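Local coordinates for protein CsuE (Acinetobacter baumannii, PDB 6FJY) that forms the tip adhesion subunit of archaic chaperone-usher Csu pili, is held by the chaperone CsuC before assembly, and probably mediates attachment during biofilm formation, at residues M45-Y50 / P150-G155; N57-A62 / L173-L178; M206-R209 / P215-V218; N253-W256 / N260-W263. All blocks are in the same frame, centred on the assembly; numbering follows the deposited sequence.

Interaction 1: M45-Y50 / P150-G155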
loop_
_atom_site.group_PDB
_atom_site.type_symbol
_atom_site.label_atom_id
_atom_site.label_comp_id
_atom_site.label_asym_id
_atom_site.label_seq_id
_atom_site.Cartn_x
_atom_site.Cartn_y
_atom_site.Cartn_z
ATOM N N MET D 45 22.238 26.031 -27.815
ATOM C CA MET D 45 21.776 26.238 -26.453
ATOM C C MET D 45 20.301 25.902 -26.327
ATOM O O MET D 45 19.491 26.236 -27.195
ATOM C CB MET D 45 22.011 27.695 -26.049
ATOM C CG MET D 45 21.767 27.994 -24.597
ATOM S SD MET D 45 23.144 27.490 -23.582
ATOM C CE MET D 45 22.934 28.668 -22.273
ATOM N N THR D 46 19.951 25.241 -25.237
ATOM C CA THR D 46 18.552 25.065 -24.878
ATOM C C THR D 46 18.209 26.152 -23.869
ATOM O O THR D 46 18.659 26.104 -22.719
ATOM C CB THR D 46 18.300 23.676 -24.297
ATOM O OG1 THR D 46 18.809 22.674 -25.191
ATOM C CG2 THR D 46 16.809 23.472 -24.060
ATOM N N TYR D 47 17.439 27.149 -24.304
ATOM C CA TYR D 47 17.007 28.197 -23.393
ATOM C C TYR D 47 15.752 27.748 -22.672
ATOM O O TYR D 47 14.808 27.253 -23.297
ATOM C CB TYR D 47 16.751 29.509 -24.126
ATOM C CG TYR D 47 17.966 30.115 -24.779
ATOM C CD1 TYR D 47 18.849 30.905 -24.060
ATOM C CD2 TYR D 47 18.221 29.906 -26.123
ATOM C CE1 TYR D 47 19.966 31.464 -24.668
ATOM C CE2 TYR D 47 19.319 30.464 -26.739
ATOM C CZ TYR D 47 20.191 31.242 -26.011
ATOM O OH TYR D 47 21.283 31.785 -26.639
ATOM N N LEU D 48 15.754 27.911 -21.350
ATOM C CA LEU D 48 14.592 27.584 -20.534
ATOM C C LEU D 48 14.718 28.300 -19.200
ATOM O O LEU D 48 15.682 28.072 -18.463
ATOM C CB LEU D 48 14.472 26.081 -20.325
ATOM C CG LEU D 48 13.096 25.582 -19.871
ATOM C CD1 LEU D 48 12.881 24.167 -20.360
ATOM C CD2 LEU D 48 12.947 25.644 -18.358
ATOM N N LYS D 49 13.756 29.170 -18.904
ATOM C CA LYS D 49 13.535 29.693 -17.569
ATOM C C LYS D 49 12.056 29.525 -17.242
ATOM O O LYS D 49 11.208 29.483 -18.140
ATOM C CB LYS D 49 13.972 31.166 -17.442
ATOM C CG LYS D 49 12.910 32.208 -17.760
ATOM C CD LYS D 49 13.459 33.646 -17.577
ATOM C CE LYS D 49 12.370 34.698 -17.786
ATOM N NZ LYS D 49 12.874 36.106 -17.815
ATOM N N TYR D 50 11.751 29.379 -15.953
ATOM C CA TYR D 50 10.378 29.177 -15.517
ATOM C C TYR D 50 10.032 30.160 -14.408
ATOM O O TYR D 50 10.905 30.789 -13.804
ATOM C CB TYR D 50 10.113 27.729 -15.044
ATOM C CG TYR D 50 10.861 27.282 -13.794
ATOM C CD1 TYR D 50 10.322 27.470 -12.524
ATOM C CD2 TYR D 50 12.090 26.644 -13.889
ATOM C CE1 TYR D 50 11.003 27.053 -11.382
ATOM C CE2 TYR D 50 12.766 26.226 -12.758
ATOM C CZ TYR D 50 12.223 26.432 -11.513
ATOM O OH TYR D 50 12.914 26.011 -10.406
ATOM N N PRO D 150 5.700 31.390 -26.974
ATOM C CA PRO D 150 5.315 32.482 -27.884
ATOM C C PRO D 150 6.146 33.742 -27.677
ATOM O O PRO D 150 6.327 34.212 -26.552
ATOM C CB PRO D 150 3.843 32.721 -27.542
ATOM C CG PRO D 150 3.697 32.230 -26.151
ATOM C CD PRO D 150 4.612 31.054 -26.036
ATOM N N GLY D 151 6.636 34.294 -28.786
ATOM C CA GLY D 151 7.411 35.516 -28.764
ATOM C C GLY D 151 8.896 35.342 -28.551
ATOM O O GLY D 151 9.596 36.346 -28.374
ATOM N N PHE D 152 9.403 34.110 -28.568
ATOM C CA PHE D 152 10.810 33.872 -28.286
ATOM C C PHE D 152 11.679 34.286 -29.466
ATOM O O PHE D 152 11.354 34.012 -30.625
ATOM C CB PHE D 152 11.059 32.398 -27.953
ATOM C CG PHE D 152 12.234 32.183 -27.036
ATOM C CD1 PHE D 152 13.530 32.294 -27.508
ATOM C CD2 PHE D 152 12.037 31.907 -25.694
ATOM C CE1 PHE D 152 14.607 32.127 -26.665
ATOM C CE2 PHE D 152 13.108 31.738 -24.849
ATOM C CZ PHE D 152 14.397 31.845 -25.337
ATOM N N ARG D 153 12.804 34.933 -29.159
ATOM C CA ARG D 153 13.739 35.417 -30.173
ATOM C C ARG D 153 15.156 35.056 -29.742
ATOM O O ARG D 153 15.668 35.608 -28.765
ATOM C CB ARG D 153 13.595 36.928 -30.379
ATOM N N ARG D 154 15.785 34.127 -30.462
ATOM C CA ARG D 154 17.202 33.834 -30.285
ATOM C C ARG D 154 18.019 34.785 -31.154
ATOM O O ARG D 154 17.679 35.023 -32.318
ATOM C CB ARG D 154 17.528 32.385 -30.665
ATOM C CG ARG D 154 16.697 31.310 -29.965
ATOM C CD ARG D 154 16.782 29.961 -30.688
ATOM N NE ARG D 154 18.050 29.279 -30.446
ATOM C CZ ARG D 154 18.249 28.361 -29.502
ATOM N NH1 ARG D 154 17.254 27.990 -28.706
ATOM N NH2 ARG D 154 19.447 27.811 -29.357
ATOM N N GLY D 155 19.085 35.334 -30.581
ATOM C CA GLY D 155 20.041 36.109 -31.343
ATOM C C GLY D 155 21.351 35.362 -31.481
ATOM O O GLY D 155 21.352 34.161 -31.767
#
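Two flat groups, the Tyr47 ring and the Arg154 guanidinium, meet with their planes 72° apart. Tyr47 offers an edge: its CE2 lies 3.6 Å above one face of the guanidinium, over its centre, while Arg154 NH1 comes within 3.4 Å of Tyr47 CD2. One face of the tyrosine ring is covered from its own segment by Met45 CG. At its own edge the guanidinium reaches the carbonyl of Met45. Arg154 NH2 donates to Met45 O over 2.7 Å, nearly straight at 162°, in the carbonyl plane and onto a lone pair; NH1 adds a weak second bond to the same oxygen. A bend at chi3 (76°) turns the arginine end toward this oxygen, and Ser134 OG, hydrogen-bonded to NH1, helps fix its rotation. Phe152 packs farther along, CZ lying 3.5 Å from Tyr47 CB, with the two rings oblique to each other. Tyr47 itself is held by backbone bonds to Ser134 on strand 119-136, which Phe152 also touches. In this Ig-like beta sandwich, the contact is that of a connecting loop, the one after strand 146-148, laid by its side chains against the start of strand 47-54.

Interaction 2: N57-A62 / L173-L178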
loop_
_atom_site.group_PDB
_atom_site.type_symbol
_atom_site.label_atom_id
_atom_site.label_comp_id
_atom_site.label_asym_id
_atom_site.label_seq_id
_atom_site.Cartn_x
_atom_site.Cartn_y
_atom_site.Cartn_z
ATOM N N ASN D 57 3.398 24.117 -0.531
ATOM C CA ASN D 57 4.109 23.036 0.134
ATOM C C ASN D 57 3.224 22.291 1.121
ATOM O O ASN D 57 3.689 21.340 1.754
ATOM C CB ASN D 57 5.351 23.578 0.849
ATOM C CG ASN D 57 6.367 24.185 -0.111
ATOM O OD1 ASN D 57 7.049 23.473 -0.850
ATOM N ND2 ASN D 57 6.481 25.506 -0.091
ATOM N N SER D 58 1.959 22.685 1.246
ATOM C CA SER D 58 1.028 22.104 2.205
ATOM C C SER D 58 -0.008 21.263 1.468
ATOM O O SER D 58 -0.668 21.753 0.545
ATOM C CB SER D 58 0.345 23.197 3.030
ATOM O OG SER D 58 -0.654 22.649 3.872
ATOM N N PHE D 59 -0.142 20.005 1.883
ATOM C CA PHE D 59 -1.137 19.078 1.361
ATOM C C PHE D 59 -2.092 18.702 2.485
ATOM O O PHE D 59 -1.657 18.413 3.603
ATOM C CB PHE D 59 -0.483 17.805 0.804
ATOM C CG PHE D 59 0.378 18.030 -0.409
ATOM C CD1 PHE D 59 1.482 18.865 -0.354
ATOM C CD2 PHE D 59 0.099 17.376 -1.594
ATOM C CE1 PHE D 59 2.271 19.063 -1.467
ATOM C CE2 PHE D 59 0.888 17.567 -2.708
ATOM C CZ PHE D 59 1.975 18.409 -2.643
ATOM N N THR D 60 -3.387 18.680 2.187
ATOM C CA THR D 60 -4.411 18.504 3.210
ATOM C C THR D 60 -5.212 17.230 3.003
ATOM O O THR D 60 -5.585 16.890 1.874
ATOM C CB THR D 60 -5.377 19.679 3.223
ATOM O OG1 THR D 60 -5.671 20.060 1.876
ATOM C CG2 THR D 60 -4.774 20.848 3.960
ATOM N N ASN D 61 -5.492 16.548 4.112
ATOM C CA ASN D 61 -6.484 15.481 4.142
ATOM C C ASN D 61 -7.860 16.118 4.274
ATOM O O ASN D 61 -8.120 16.845 5.239
ATOM C CB ASN D 61 -6.209 14.532 5.306
ATOM C CG ASN D 61 -6.959 13.217 5.187
ATOM O OD1 ASN D 61 -7.944 13.109 4.458
ATOM N ND2 ASN D 61 -6.490 12.205 5.916
ATOM N N ALA D 62 -8.741 15.853 3.311
ATOM C CA ALA D 62 -10.032 16.534 3.310
ATOM C C ALA D 62 -10.915 16.136 4.485
ATOM O O ALA D 62 -11.921 16.809 4.735
ATOM C CB ALA D 62 -10.772 16.270 1.996
ATOM N N LEU D 173 -1.323 18.294 -7.574
ATOM C CA LEU D 173 -0.436 17.367 -6.894
ATOM C C LEU D 173 -1.177 16.741 -5.722
ATOM O O LEU D 173 -1.880 17.433 -4.975
ATOM C CB LEU D 173 0.832 18.073 -6.401
ATOM C CG LEU D 173 1.995 18.357 -7.358
ATOM C CD1 LEU D 173 1.538 18.955 -8.683
ATOM C CD2 LEU D 173 2.985 19.289 -6.681
ATOM N N SER D 174 -1.021 15.429 -5.569
ATOM C CA SER D 174 -1.682 14.689 -4.508
ATOM C C SER D 174 -0.719 13.658 -3.937
ATOM O O SER D 174 0.157 13.142 -4.636
ATOM C CB SER D 174 -2.957 14.003 -5.014
ATOM O OG SER D 174 -3.664 13.409 -3.944
ATOM N N ILE D 175 -0.890 13.376 -2.647
ATOM C CA ILE D 175 -0.077 12.415 -1.916
ATOM C C ILE D 175 -1.018 11.482 -1.166
ATOM O O ILE D 175 -1.861 11.940 -0.386
ATOM C CB ILE D 175 0.886 13.102 -0.929
ATOM C CG1 ILE D 175 1.869 14.002 -1.668
ATOM C CG2 ILE D 175 1.620 12.065 -0.061
ATOM C CD1 ILE D 175 2.698 14.875 -0.734
ATOM N N THR D 176 -0.876 10.182 -1.401
ATOM C CA THR D 176 -1.711 9.174 -0.761
ATOM C C THR D 176 -0.867 8.431 0.275
ATOM O O THR D 176 0.058 7.693 -0.077
ATOM C CB THR D 176 -2.298 8.207 -1.788
ATOM O OG1 THR D 176 -3.128 8.927 -2.709
ATOM C CG2 THR D 176 -3.130 7.150 -1.093
ATOM N N VAL D 177 -1.201 8.629 1.541
ATOM C CA VAL D 177 -0.567 7.947 2.655
ATOM C C VAL D 177 -1.295 6.631 2.871
ATOM O O VAL D 177 -2.520 6.612 3.043
ATOM C CB VAL D 177 -0.616 8.821 3.917
ATOM C CG1 VAL D 177 0.182 8.204 5.030
ATOM C CG2 VAL D 177 -0.119 10.236 3.596
ATOM N N LEU D 178 -0.531 5.509 2.864
ATOM C CA LEU D 178 -1.090 4.171 2.900
ATOM C C LEU D 178 -1.021 3.587 4.300
ATOM O O LEU D 178 -0.091 3.876 5.053
ATOM C CB LEU D 178 -0.344 3.245 1.939
ATOM C CG LEU D 178 -0.487 3.610 0.461
ATOM C CD1 LEU D 178 0.371 2.706 -0.393
ATOM C CD2 LEU D 178 -1.929 3.509 0.054
#
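Strand 58-61 and strand 173-178 run in broadly the same direction, their axes 54° apart and 7.8 Å from each other at closest approach. The nearest CA atoms are those of Phe59 and Ser174, 7.3 Å apart. Both strands pair antiparallel with strand 119-136, Ser58 bonding to Asp124 and Leu173 to Ala123 through their backbones, which gives the two strands a common partner. Phe59 carries the contact. With CG anti to its carbonyl carbon (chi1 -66°), its ring projects to the other strand and is met there by Leu173 and Ile175, two positions apart on that strand and both pointing toward it. Ile175 comes over one face: CD1 stands 3.8 Å from the ring centroid and only 13° off the normal, a well-centred CH-pi contact, and the two side chains cross at about a right angle. Leu173 meets the far end of the ring, its CB lying 3.7 Å from Phe59 CE2. Phe59 CE2 also lies 3.6 Å from Leu173 O, while Ser174 N sits at the ring edge. Around this cluster, Ala123 and Ala70 touch the phenylalanine, Ile108 touches Leu173, and Ile12 and Leu110 touch Ile175. Burial and dispersion, with the CH-pi term added, therefore account for the attraction between these side chains, as expected in the hydrophobic interior of a beta sandwich.

Interaction 3: M206-R209 / P215-V218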
loop_
_atom_site.group_PDB
_atom_site.type_symbol
_atom_site.label_atom_id
_atom_site.label_comp_id
_atom_site.label_asym_id
_atom_site.label_seq_id
_atom_site.Cartn_x
_atom_site.Cartn_y
_atom_site.Cartn_z
ATOM N N MET D 206 4.837 -10.597 21.312
ATOM C CA MET D 206 4.963 -10.145 19.935
ATOM C C MET D 206 4.584 -8.672 19.875
ATOM O O MET D 206 3.781 -8.188 20.680
ATOM C CB MET D 206 4.064 -10.960 18.987
ATOM C CG MET D 206 4.481 -12.403 18.821
ATOM S SD MET D 206 3.284 -13.358 17.913
ATOM C CE MET D 206 2.872 -12.144 16.726
ATOM N N GLY D 207 5.182 -7.956 18.926
ATOM C CA GLY D 207 4.921 -6.540 18.771
ATOM C C GLY D 207 4.516 -6.173 17.356
ATOM O O GLY D 207 5.184 -6.565 16.395
ATOM N N ILE D 208 3.424 -5.420 17.215
ATOM C CA ILE D 208 2.939 -4.974 15.913
ATOM C C ILE D 208 2.724 -3.465 15.947
ATOM O O ILE D 208 1.917 -2.962 16.739
ATOM C CB ILE D 208 1.648 -5.699 15.500
ATOM C CG1 ILE D 208 1.920 -7.203 15.426
ATOM C CG2 ILE D 208 1.150 -5.166 14.167
ATOM C CD1 ILE D 208 0.758 -8.031 14.989
ATOM N N ARG D 209 3.438 -2.748 15.084
ATOM C CA ARG D 209 3.336 -1.300 14.953
ATOM C C ARG D 209 2.569 -1.001 13.672
ATOM O O ARG D 209 3.038 -1.316 12.572
ATOM C CB ARG D 209 4.720 -0.649 14.934
ATOM C CG ARG D 209 5.560 -0.986 16.168
ATOM C CD ARG D 209 6.972 -0.431 16.065
ATOM N NE ARG D 209 6.963 0.957 15.613
ATOM C CZ ARG D 209 7.572 1.395 14.515
ATOM N NH1 ARG D 209 8.263 0.557 13.751
ATOM N NH2 ARG D 209 7.503 2.680 14.190
ATOM N N PRO D 215 -7.134 -2.399 11.212
ATOM C CA PRO D 215 -7.356 -3.543 12.089
ATOM C C PRO D 215 -6.802 -4.800 11.448
ATOM O O PRO D 215 -6.581 -4.863 10.240
ATOM C CB PRO D 215 -8.882 -3.606 12.200
ATOM C CG PRO D 215 -9.331 -3.118 10.841
ATOM C CD PRO D 215 -8.298 -2.121 10.350
ATOM N N TYR D 216 -6.610 -5.819 12.283
ATOM C CA TYR D 216 -6.108 -7.097 11.802
ATOM C C TYR D 216 -6.379 -8.154 12.850
ATOM O O TYR D 216 -6.638 -7.851 14.018
ATOM C CB TYR D 216 -4.610 -7.057 11.501
ATOM C CG TYR D 216 -3.804 -6.587 12.681
ATOM C CD1 TYR D 216 -3.553 -5.234 12.861
ATOM C CD2 TYR D 216 -3.310 -7.483 13.627
ATOM C CE1 TYR D 216 -2.831 -4.777 13.930
ATOM C CE2 TYR D 216 -2.579 -7.028 14.714
ATOM C CZ TYR D 216 -2.343 -5.669 14.852
ATOM O OH TYR D 216 -1.635 -5.185 15.916
ATOM N N TYR D 217 -6.311 -9.399 12.402
ATOM C CA TYR D 217 -6.334 -10.566 13.263
ATOM C C TYR D 217 -4.967 -11.238 13.231
ATOM O O TYR D 217 -4.301 -11.271 12.188
ATOM C CB TYR D 217 -7.411 -11.555 12.818
ATOM C CG TYR D 217 -8.840 -11.081 13.026
ATOM C CD1 TYR D 217 -9.426 -11.103 14.288
ATOM C CD2 TYR D 217 -9.614 -10.638 11.955
ATOM C CE1 TYR D 217 -10.737 -10.681 14.481
ATOM C CE2 TYR D 217 -10.928 -10.213 12.141
ATOM C CZ TYR D 217 -11.478 -10.239 13.406
ATOM O OH TYR D 217 -12.766 -9.829 13.602
ATOM N N VAL D 218 -4.550 -11.760 14.381
ATOM C CA VAL D 218 -3.304 -12.500 14.524
ATOM C C VAL D 218 -3.660 -13.936 14.862
ATOM O O VAL D 218 -4.299 -14.201 15.885
ATOM C CB VAL D 218 -2.397 -11.897 15.608
ATOM C CG1 VAL D 218 -1.017 -12.499 15.522
ATOM C CG2 VAL D 218 -2.324 -10.400 15.478
#
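Ile208 and Tyr216 approach from opposite directions in the interior of an Ig-like beta sandwich, within the Spore Coat Protein U domain. Strand 206-209 pairs with strands 167-184 and 279-289, whereas strand 217-220, which takes up the chain just after Tyr216, pairs with strands 263-264 and 302-311. The contact is thus between facing layers, and the CA atoms of Ile208 and Val218 remain 9.9 Å apart. The main bump is the branched isoleucine. Its longer arm enters the angle between the tyrosine ring and Val218: Ile208 CD1 lies 3.5 Å from Tyr216 CE2 and 3.9 Å from Val218 CG2. The shorter branch, the CG2 methyl, rests near CZ and the hydroxyl. Above CB the two branches form a fork, and the phenol oxygen sits in it, Tyr216 OH 3.3 Å from Ile208 CG2. Tyr216 takes the less roomy rotamer, CG between its backbone N and carbonyl carbon (chi1 55°), which sends the ring across to Ile208. Val218 CG2 lies in the plane of that ring, at its edge, and so closes the far side of the hollow that receives CD1. The hydroxyl also has a weak hydrogen bond to Tyr283 OH. The neighbouring Tyr217 reaches Phe194 of CsuC, so the short strand lies between the domain interior and the chaperone. Farther along, Met206 slides past Val218 in the opposite sense, its terminal CE lying 4.1 Å from Val218 CG1.

Interaction 4: N253-W256 / N260-W263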
loop_
_atom_site.group_PDB
_atom_site.type_symbol
_atom_site.label_atom_id
_atom_site.label_comp_id
_atom_site.label_asym_id
_atom_site.label_seq_id
_atom_site.Cartn_x
_atom_site.Cartn_y
_atom_site.Cartn_z
ATOM N N ASN D 253 -5.417 -19.486 30.149
ATOM C CA ASN D 253 -5.602 -20.798 29.543
ATOM C C ASN D 253 -6.227 -20.725 28.158
ATOM O O ASN D 253 -6.426 -21.769 27.531
ATOM C CB ASN D 253 -6.477 -21.688 30.439
ATOM C CG ASN D 253 -5.771 -22.133 31.706
ATOM O OD1 ASN D 253 -4.545 -22.224 31.752
ATOM N ND2 ASN D 253 -6.551 -22.424 32.743
ATOM N N ASP D 254 -6.568 -19.533 27.678
ATOM C CA ASP D 254 -7.118 -19.389 26.336
ATOM C C ASP D 254 -6.046 -19.758 25.320
ATOM O O ASP D 254 -4.949 -19.189 25.329
ATOM C CB ASP D 254 -7.609 -17.966 26.104
ATOM C CG ASP D 254 -8.949 -17.707 26.751
ATOM O OD1 ASP D 254 -9.542 -18.667 27.282
ATOM O OD2 ASP D 254 -9.401 -16.540 26.727
ATOM N N ARG D 255 -6.346 -20.712 24.448
ATOM C CA ARG D 255 -5.373 -21.123 23.447
ATOM C C ARG D 255 -5.285 -20.086 22.320
ATOM O O ARG D 255 -6.302 -19.570 21.856
ATOM C CB ARG D 255 -5.749 -22.491 22.885
ATOM C CG ARG D 255 -4.609 -23.118 22.159
ATOM C CD ARG D 255 -4.948 -24.483 21.610
ATOM N NE ARG D 255 -3.800 -25.048 20.908
ATOM C CZ ARG D 255 -3.672 -25.057 19.586
ATOM N NH1 ARG D 255 -4.634 -24.552 18.832
ATOM N NH2 ARG D 255 -2.592 -25.580 19.018
ATOM N N TRP D 256 -4.054 -19.770 21.900
ATOM C CA TRP D 256 -3.783 -18.883 20.763
ATOM C C TRP D 256 -3.523 -19.766 19.553
ATOM O O TRP D 256 -2.445 -20.343 19.413
ATOM C CB TRP D 256 -2.593 -17.968 21.040
ATOM C CG TRP D 256 -2.423 -16.866 20.083
ATOM C CD1 TRP D 256 -3.220 -16.581 19.009
ATOM C CD2 TRP D 256 -1.401 -15.868 20.106
ATOM N NE1 TRP D 256 -2.754 -15.462 18.365
ATOM C CE2 TRP D 256 -1.638 -15.005 19.020
ATOM C CE3 TRP D 256 -0.311 -15.618 20.943
ATOM C CZ2 TRP D 256 -0.816 -13.916 18.738
ATOM C CZ3 TRP D 256 0.504 -14.525 20.668
ATOM C CH2 TRP D 256 0.244 -13.689 19.573
ATOM N N ASN D 260 -11.400 -19.679 15.782
ATOM C CA ASN D 260 -12.017 -19.156 16.991
ATOM C C ASN D 260 -11.003 -18.843 18.085
ATOM O O ASN D 260 -11.389 -18.304 19.126
ATOM C CB ASN D 260 -13.060 -20.156 17.502
ATOM C CG ASN D 260 -13.827 -20.835 16.365
ATOM O OD1 ASN D 260 -13.319 -20.969 15.249
ATOM N ND2 ASN D 260 -15.052 -21.264 16.650
ATOM N N GLU D 261 -9.724 -19.164 17.869
ATOM C CA GLU D 261 -8.657 -18.911 18.831
ATOM C C GLU D 261 -7.733 -17.778 18.401
ATOM O O GLU D 261 -6.656 -17.611 18.987
ATOM C CB GLU D 261 -7.836 -20.180 19.057
ATOM C CG GLU D 261 -8.609 -21.318 19.683
ATOM C CD GLU D 261 -7.793 -22.587 19.745
ATOM O OE1 GLU D 261 -6.703 -22.621 19.137
ATOM O OE2 GLU D 261 -8.239 -23.550 20.399
ATOM N N ARG D 262 -8.126 -16.997 17.395
ATOM C CA ARG D 262 -7.313 -15.888 16.926
ATOM C C ARG D 262 -7.335 -14.755 17.949
ATOM O O ARG D 262 -7.956 -14.843 19.014
ATOM C CB ARG D 262 -7.803 -15.410 15.564
ATOM C CG ARG D 262 -9.239 -14.929 15.563
ATOM C CD ARG D 262 -9.739 -14.635 14.158
ATOM N NE ARG D 262 -11.146 -14.232 14.166
ATOM C CZ ARG D 262 -11.850 -13.932 13.080
ATOM N NH1 ARG D 262 -11.283 -13.984 11.879
ATOM N NH2 ARG D 262 -13.120 -13.578 13.195
ATOM N N TRP D 263 -6.637 -13.671 17.614
ATOM C CA TRP D 263 -6.470 -12.546 18.528
ATOM C C TRP D 263 -6.562 -11.277 17.701
ATOM O O TRP D 263 -5.713 -11.035 16.838
ATOM C CB TRP D 263 -5.133 -12.639 19.258
ATOM C CG TRP D 263 -5.056 -11.889 20.546
ATOM C CD1 TRP D 263 -5.916 -10.938 20.992
ATOM C CD2 TRP D 263 -4.055 -12.037 21.564
ATOM N NE1 TRP D 263 -5.519 -10.476 22.226
ATOM C CE2 TRP D 263 -4.377 -11.132 22.601
ATOM C CE3 TRP D 263 -2.917 -12.839 21.696
ATOM C CZ2 TRP D 263 -3.603 -11.009 23.762
ATOM C CZ3 TRP D 263 -2.139 -12.713 22.849
ATOM C CH2 TRP D 263 -2.488 -11.807 23.867
#
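Arg255 and Glu261 form a salt bridge beside an edge-to-face pair of tryptophans. Arg255 NH1 donates to Glu261 OE1 over 2.8 Å, using the syn lone pair of the carboxylate, although the bond is bent (142°) and the oxygen lies 17° out of the guanidinium plane. The arginine chain is extended from CG to NE and crosses the glutamate obliquely, so CB and CD also touch the carboxylate. Trp263 directs its edge at the face of Trp256. Its CE3 stands 3.5 Å above that face, over the centre, and the centroids of the six-membered rings are 4.9 Å apart with their planes at 81°. At the rim of the same indole, CD1 of Trp256 meets Glu261 O.

A second shell positions both pairs. Asp246 forms a salt bridge with Arg255 NE and Asn222 OD1 accepts from NH2, while Trp256 NE1 is bonded to Val218 O. Trp263 in turn meets Tyr283 edge-to-face and Lys249 in a cation-pi contact. The carboxylates of Asp246 and Glu261 probably offset the charge of Arg255, which should also ease the nearness of Arg232; the tryptophans add a directional, largely apolar interaction to this ionic grip.

Overall arrangement
The four contacts are spread along an elongated, two-domain beta-sandwich chain. Interactions 1 and 2 alternate along the sequence, with centres about 34 Å apart, and both involve strand 119-136 as a pairing partner. Interactions 3 and 4 follow in series; interaction 1 lies across the chain's centre from both, about 71 Å from interaction 4 between centres. Interaction 2 sits nearest that centre, and its strand 167-184 continues to pair with strand 202-210 of interaction 3, about 27 Å away between centres, so this long, interrupted strand appears to link the two halves. Interactions 3 and 4 touch directly: Val218 N probably bonds to Trp263 O, and Met206 packs on Trp256, joining the loop before strand 263-264 to the domain interior.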